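PDB 3I3V: probable secreted solute-binding lipoprotein, which probably binds a solute outside the cell and delivers it to a membrane transporter. Local coordinates for residues F212-Q226 against S374-V386. Residues are numbered along the deposited sequence; the frame is centred on the assembly and turned at random.
Sequences FAHLRDAGVFADKAQ and STSFTRGTSPARV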
loop_
_atom_site.group_PDB
_atom_site.type_symbol
_atom_site.label_atom_id
_atom_site.label_comp_id
_atom_site.label_asym_id
_atom_site.label_seq_id
_atom_site.Cartn_x
_atom_site.Cartn_y
_atom_site.Cartn_z
ATOM N N PHE C 212 -10.406 -40.717 -59.633
ATOM C CA PHE C 212 -9.453 -41.804 -59.464
ATOM C C PHE C 212 -9.243 -42.586 -60.751
ATOM O O PHE C 212 -8.111 -42.850 -61.144
ATOM C CB PHE C 212 -9.925 -42.778 -58.388
ATOM C CG PHE C 212 -9.058 -43.993 -58.263
ATOM C CD1 PHE C 212 -7.873 -43.945 -57.539
ATOM C CD2 PHE C 212 -9.407 -45.177 -58.907
ATOM C CE1 PHE C 212 -7.044 -45.057 -57.455
ATOM C CE2 PHE C 212 -8.586 -46.297 -58.832
ATOM C CZ PHE C 212 -7.398 -46.238 -58.102
ATOM N N ALA C 213 -10.345 -42.974 -61.389
ATOM C CA ALA C 213 -10.298 -43.750 -62.629
ATOM C C ALA C 213 -9.584 -43.000 -63.741
ATOM O O ALA C 213 -8.897 -43.605 -64.567
ATOM C CB ALA C 213 -11.709 -44.118 -63.071
ATOM N N HIS C 214 -9.754 -41.683 -63.763
ATOM C CA HIS C 214 -9.112 -40.846 -64.768
ATOM C C HIS C 214 -7.596 -40.914 -64.533
ATOM O O HIS C 214 -6.842 -41.295 -65.426
ATOM C CB HIS C 214 -9.641 -39.409 -64.646
ATOM C CG HIS C 214 -9.178 -38.486 -65.734
ATOM N ND1 HIS C 214 -9.156 -38.847 -67.066
ATOM C CD2 HIS C 214 -8.757 -37.198 -65.689
ATOM C CE1 HIS C 214 -8.741 -37.825 -67.791
ATOM N NE2 HIS C 214 -8.493 -36.812 -66.980
ATOM N N LEU C 215 -7.159 -40.575 -63.321
ATOM C CA LEU C 215 -5.738 -40.603 -62.975
ATOM C C LEU C 215 -5.091 -41.948 -63.283
ATOM O O LEU C 215 -4.062 -42.012 -63.943
ATOM C CB LEU C 215 -5.547 -40.269 -61.492
ATOM C CG LEU C 215 -5.890 -38.832 -61.075
ATOM C CD1 LEU C 215 -5.783 -38.680 -59.562
ATOM C CD2 LEU C 215 -4.953 -37.864 -61.775
ATOM N N ARG C 216 -5.701 -43.021 -62.800
ATOM C CA ARG C 216 -5.202 -44.381 -63.016
ATOM C C ARG C 216 -5.081 -44.764 -64.502
ATOM O O ARG C 216 -4.071 -45.327 -64.935
ATOM C CB ARG C 216 -6.140 -45.369 -62.313
ATOM C CG ARG C 216 -5.885 -46.835 -62.613
ATOM C CD ARG C 216 -7.159 -47.640 -62.404
ATOM N NE ARG C 216 -8.183 -47.197 -63.345
ATOM C CZ ARG C 216 -9.444 -47.611 -63.349
ATOM N NH1 ARG C 216 -9.862 -48.488 -62.456
ATOM N NH2 ARG C 216 -10.286 -47.140 -64.254
ATOM N N ASP C 217 -6.127 -44.490 -65.275
ATOM C CA ASP C 217 -6.112 -44.820 -66.695
ATOM C C ASP C 217 -5.059 -43.985 -67.414
ATOM O O ASP C 217 -4.479 -44.433 -68.402
ATOM C CB ASP C 217 -7.499 -44.597 -67.310
ATOM C CG ASP C 217 -8.504 -45.668 -66.890
ATOM O OD1 ASP C 217 -9.692 -45.570 -67.268
ATOM O OD2 ASP C 217 -8.102 -46.618 -66.188
ATOM N N ALA C 218 -4.788 -42.790 -66.901
ATOM C CA ALA C 218 -3.799 -41.913 -67.512
ATOM C C ALA C 218 -2.379 -42.370 -67.200
ATOM O O ALA C 218 -1.406 -41.764 -67.657
ATOM C CB ALA C 218 -4.005 -40.490 -67.032
ATOM N N GLY C 219 -2.266 -43.437 -66.410
ATOM C CA GLY C 219 -0.963 -43.967 -66.047
ATOM C C GLY C 219 -0.254 -43.238 -64.922
ATOM O O GLY C 219 0.970 -43.147 -64.919
ATOM N N VAL C 220 -1.007 -42.733 -63.952
ATOM C CA VAL C 220 -0.404 -42.015 -62.838
ATOM C C VAL C 220 0.261 -42.973 -61.851
ATOM O O VAL C 220 1.179 -42.591 -61.129
ATOM C CB VAL C 220 -1.453 -41.148 -62.101
ATOM C CG1 VAL C 220 -0.897 -40.655 -60.768
ATOM C CG2 VAL C 220 -1.835 -39.960 -62.965
ATOM N N PHE C 221 -0.188 -44.223 -61.827
ATOM C CA PHE C 221 0.393 -45.211 -60.922
ATOM C C PHE C 221 1.359 -46.102 -61.671
ATOM O O PHE C 221 1.271 -46.228 -62.890
ATOM C CB PHE C 221 -0.716 -46.056 -60.285
ATOM C CG PHE C 221 -1.709 -45.239 -59.524
ATOM C CD1 PHE C 221 -1.318 -44.540 -58.390
ATOM C CD2 PHE C 221 -3.000 -45.079 -59.992
ATOM C CE1 PHE C 221 -2.194 -43.694 -57.742
ATOM C CE2 PHE C 221 -3.884 -44.231 -59.344
ATOM C CZ PHE C 221 -3.477 -43.534 -58.217
ATOM N N ALA C 222 2.287 -46.711 -60.938
ATOM C CA ALA C 222 3.275 -47.609 -61.530
ATOM C C ALA C 222 2.568 -48.743 -62.260
ATOM O O ALA C 222 1.454 -49.128 -61.892
ATOM C CB ALA C 222 4.181 -48.185 -60.438
ATOM N N ASP C 223 3.209 -49.279 -63.294
ATOM C CA ASP C 223 2.609 -50.379 -64.031
ATOM C C ASP C 223 2.366 -51.522 -63.046
ATOM O O ASP C 223 3.182 -51.764 -62.158
ATOM C CB ASP C 223 3.537 -50.866 -65.156
ATOM C CG ASP C 223 3.686 -49.852 -66.296
ATOM O OD1 ASP C 223 2.680 -49.226 -66.690
ATOM O OD2 ASP C 223 4.814 -49.699 -66.813
ATOM N N LYS C 224 1.228 -52.193 -63.177
ATOM C CA LYS C 224 0.903 -53.325 -62.317
ATOM C C LYS C 224 0.663 -52.994 -60.833
ATOM O O LYS C 224 0.712 -53.876 -59.982
ATOM C CB LYS C 224 2.011 -54.382 -62.451
ATOM C CG LYS C 224 2.307 -54.756 -63.903
ATOM C CD LYS C 224 3.214 -55.984 -64.058
ATOM C CE LYS C 224 4.592 -55.788 -63.431
ATOM N NZ LYS C 224 4.591 -56.019 -61.953
ATOM N N ALA C 225 0.395 -51.728 -60.529
ATOM C CA ALA C 225 0.160 -51.287 -59.151
ATOM C C ALA C 225 -0.823 -52.172 -58.384
ATOM O O ALA C 225 -0.733 -52.290 -57.165
ATOM C CB ALA C 225 -0.338 -49.839 -59.149
ATOM N N GLN C 226 -1.756 -52.785 -59.105
ATOM C CA GLN C 226 -2.777 -53.647 -58.512
ATOM C C GLN C 226 -2.216 -54.841 -57.748
ATOM O O GLN C 226 -2.877 -55.380 -56.859
ATOM C CB GLN C 226 -3.724 -54.153 -59.600
ATOM C CG GLN C 226 -3.765 -53.254 -60.812
ATOM C CD GLN C 226 -3.104 -53.874 -62.028
ATOM O OE1 GLN C 226 -2.809 -53.184 -63.005
ATOM N NE2 GLN C 226 -2.888 -55.182 -61.984
ATOM N N SER C 374 -7.705 -53.690 -54.974
ATOM C CA SER C 374 -6.795 -54.237 -55.971
ATOM C C SER C 374 -7.496 -54.215 -57.333
ATOM O O SER C 374 -6.936 -53.752 -58.323
ATOM C CB SER C 374 -6.408 -55.670 -55.617
ATOM O OG SER C 374 -5.496 -56.189 -56.569
ATOM N N THR C 375 -8.731 -54.708 -57.367
ATOM C CA THR C 375 -9.526 -54.739 -58.590
ATOM C C THR C 375 -9.627 -53.335 -59.188
ATOM O O THR C 375 -9.455 -53.148 -60.398
ATOM C CB THR C 375 -10.966 -55.275 -58.320
ATOM O OG1 THR C 375 -10.902 -56.625 -57.853
ATOM C CG2 THR C 375 -11.804 -55.247 -59.590
ATOM N N SER C 376 -9.893 -52.353 -58.335
ATOM C CA SER C 376 -10.029 -50.967 -58.771
ATOM C C SER C 376 -8.778 -50.340 -59.384
ATOM O O SER C 376 -8.886 -49.463 -60.237
ATOM C CB SER C 376 -10.497 -50.098 -57.604
ATOM O OG SER C 376 -11.720 -50.576 -57.079
ATOM N N PHE C 377 -7.595 -50.755 -58.946
ATOM C CA PHE C 377 -6.366 -50.184 -59.500
ATOM C C PHE C 377 -6.017 -50.701 -60.897
ATOM O O PHE C 377 -5.098 -50.192 -61.536
ATOM C CB PHE C 377 -5.175 -50.437 -58.566
ATOM C CG PHE C 377 -4.881 -49.301 -57.633
ATOM C CD1 PHE C 377 -5.473 -49.238 -56.373
ATOM C CD2 PHE C 377 -4.010 -48.286 -58.014
ATOM C CE1 PHE C 377 -5.194 -48.181 -55.506
ATOM C CE2 PHE C 377 -3.729 -47.227 -57.153
ATOM C CZ PHE C 377 -4.320 -47.175 -55.896
ATOM N N THR C 378 -6.738 -51.715 -61.364
ATOM C CA THR C 378 -6.489 -52.299 -62.683
ATOM C C THR C 378 -7.025 -51.367 -63.766
ATOM O O THR C 378 -8.227 -51.114 -63.833
ATOM C CB THR C 378 -7.179 -53.665 -62.813
ATOM O OG1 THR C 378 -6.831 -54.481 -61.688
ATOM C CG2 THR C 378 -6.738 -54.368 -64.085
ATOM N N ARG C 379 -6.132 -50.855 -64.610
ATOM C CA ARG C 379 -6.519 -49.927 -65.668
ATOM C C ARG C 379 -7.650 -50.424 -66.550
ATOM O O ARG C 379 -7.720 -51.600 -66.901
ATOM C CB ARG C 379 -5.310 -49.594 -66.535
ATOM C CG ARG C 379 -4.127 -49.132 -65.732
ATOM C CD ARG C 379 -2.956 -48.796 -66.615
ATOM N NE ARG C 379 -3.147 -47.558 -67.356
ATOM C CZ ARG C 379 -2.147 -46.868 -67.890
ATOM N NH1 ARG C 379 -0.902 -47.309 -67.753
ATOM N NH2 ARG C 379 -2.381 -45.748 -68.559
ATOM N N GLY C 380 -8.538 -49.508 -66.910
ATOM C CA GLY C 380 -9.660 -49.858 -67.759
ATOM C C GLY C 380 -10.910 -50.237 -66.990
ATOM O O GLY C 380 -12.000 -50.235 -67.557
ATOM N N THR C 381 -10.756 -50.559 -65.706
ATOM C CA THR C 381 -11.884 -50.953 -64.856
ATOM C C THR C 381 -12.839 -49.791 -64.645
ATOM O O THR C 381 -12.542 -48.846 -63.919
ATOM C CB THR C 381 -11.398 -51.441 -63.482
ATOM O OG1 THR C 381 -10.501 -52.542 -63.656
ATOM C CG2 THR C 381 -12.573 -51.892 -62.631
ATOM N N SER C 382 -14.000 -49.882 -65.283
ATOM C CA SER C 382 -15.023 -48.845 -65.209
ATOM C C SER C 382 -15.332 -48.364 -63.807
ATOM O O SER C 382 -15.220 -49.116 -62.844
ATOM C CB SER C 382 -16.317 -49.342 -65.852
ATOM O OG SER C 382 -16.759 -50.539 -65.236
ATOM N N PRO C 383 -15.728 -47.087 -63.678
ATOM C CA PRO C 383 -16.070 -46.476 -62.389
ATOM C C PRO C 383 -17.252 -47.219 -61.776
ATOM O O PRO C 383 -17.411 -47.264 -60.556
ATOM C CB PRO C 383 -16.437 -45.043 -62.772
ATOM C CG PRO C 383 -15.560 -44.787 -63.959
ATOM C CD PRO C 383 -15.696 -46.071 -64.744
ATOM N N ALA C 384 -18.077 -47.800 -62.642
ATOM C CA ALA C 384 -19.247 -48.547 -62.211
ATOM C C ALA C 384 -18.811 -49.832 -61.533
ATOM O O ALA C 384 -19.425 -50.273 -60.563
ATOM C CB ALA C 384 -20.133 -48.868 -63.413
ATOM N N ARG C 385 -17.753 -50.442 -62.057
ATOM C CA ARG C 385 -17.247 -51.673 -61.486
ATOM C C ARG C 385 -16.466 -51.386 -60.207
ATOM O O ARG C 385 -16.490 -52.185 -59.263
ATOM C CB ARG C 385 -16.375 -52.408 -62.503
ATOM C CG ARG C 385 -17.168 -53.069 -63.625
ATOM C CD ARG C 385 -16.230 -53.751 -64.606
ATOM N NE ARG C 385 -15.321 -54.662 -63.919
ATOM C CZ ARG C 385 -14.245 -55.210 -64.475
ATOM N NH1 ARG C 385 -13.937 -54.936 -65.739
ATOM N NH2 ARG C 385 -13.476 -56.032 -63.765
ATOM N N VAL C 386 -15.781 -50.243 -60.175
ATOM C CA VAL C 386 -15.028 -49.843 -58.990
ATOM C C VAL C 386 -16.034 -49.709 -57.849
ATOM O O VAL C 386 -15.873 -50.302 -56.783
ATOM C CB VAL C 386 -14.308 -48.487 -59.221
ATOM C CG1 VAL C 386 -14.064 -47.775 -57.890
ATOM C CG2 VAL C 386 -12.983 -48.729 -59.934
#
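Thr381 O is gripped by both terminal nitrogens of Arg216: NH2 lies 2.8 Å from Thr381 O, above its carbonyl plane, while NH1 comes in that plane, on a lone pair. NH1 also donates to Ser376 O at 2.6 Å, and both acceptors lie close to the guanidinium plane, so one flat group ties the end of helix 363-377 to the turn before helix 383-392. The bend at chi3 (63°) swings the guanidinium back beside the next residue, where Arg216 NE forms a salt bridge with Asp217 OD2 at 2.9 Å. That oxygen takes a nearly straight bond from Gly380 N (172°), from above the carboxylate plane; the nearby guanidinium probably favours the charged form of Asp217. With an alanine here instead of Arg216, the carbonyls of Ser376 and Thr381 would probably lose their shared donor group and Asp217 its adjacent positive mate. Arg379 NH2 approaches Asp217 O, though at 2.5 Å the separation is doubtfully short, beside the Schellman motif at Gly219 that closes helix 203-217. Next to these polar bonds, Phe377 links two T-shaped pairs: the edge of Phe212 meets the face of Phe377 (centroids 5.0 Å apart, planes at 84°), and Phe377 CE2 stands over the centre of the Phe221 ring. At the far end, Ser374 OG donates to Gln226 O at 2.8 Å, and Gln226 CG lies against the Phe377-Thr378 peptide. The contact thus packs helix 203-217 and its following loop against the junction of helices 363-377 and 383-392; helix 172-182 also touches Phe212 and Phe221, and Val220 and Ala222 make backbone hydrogen bonds with Val165 of strand 163-166.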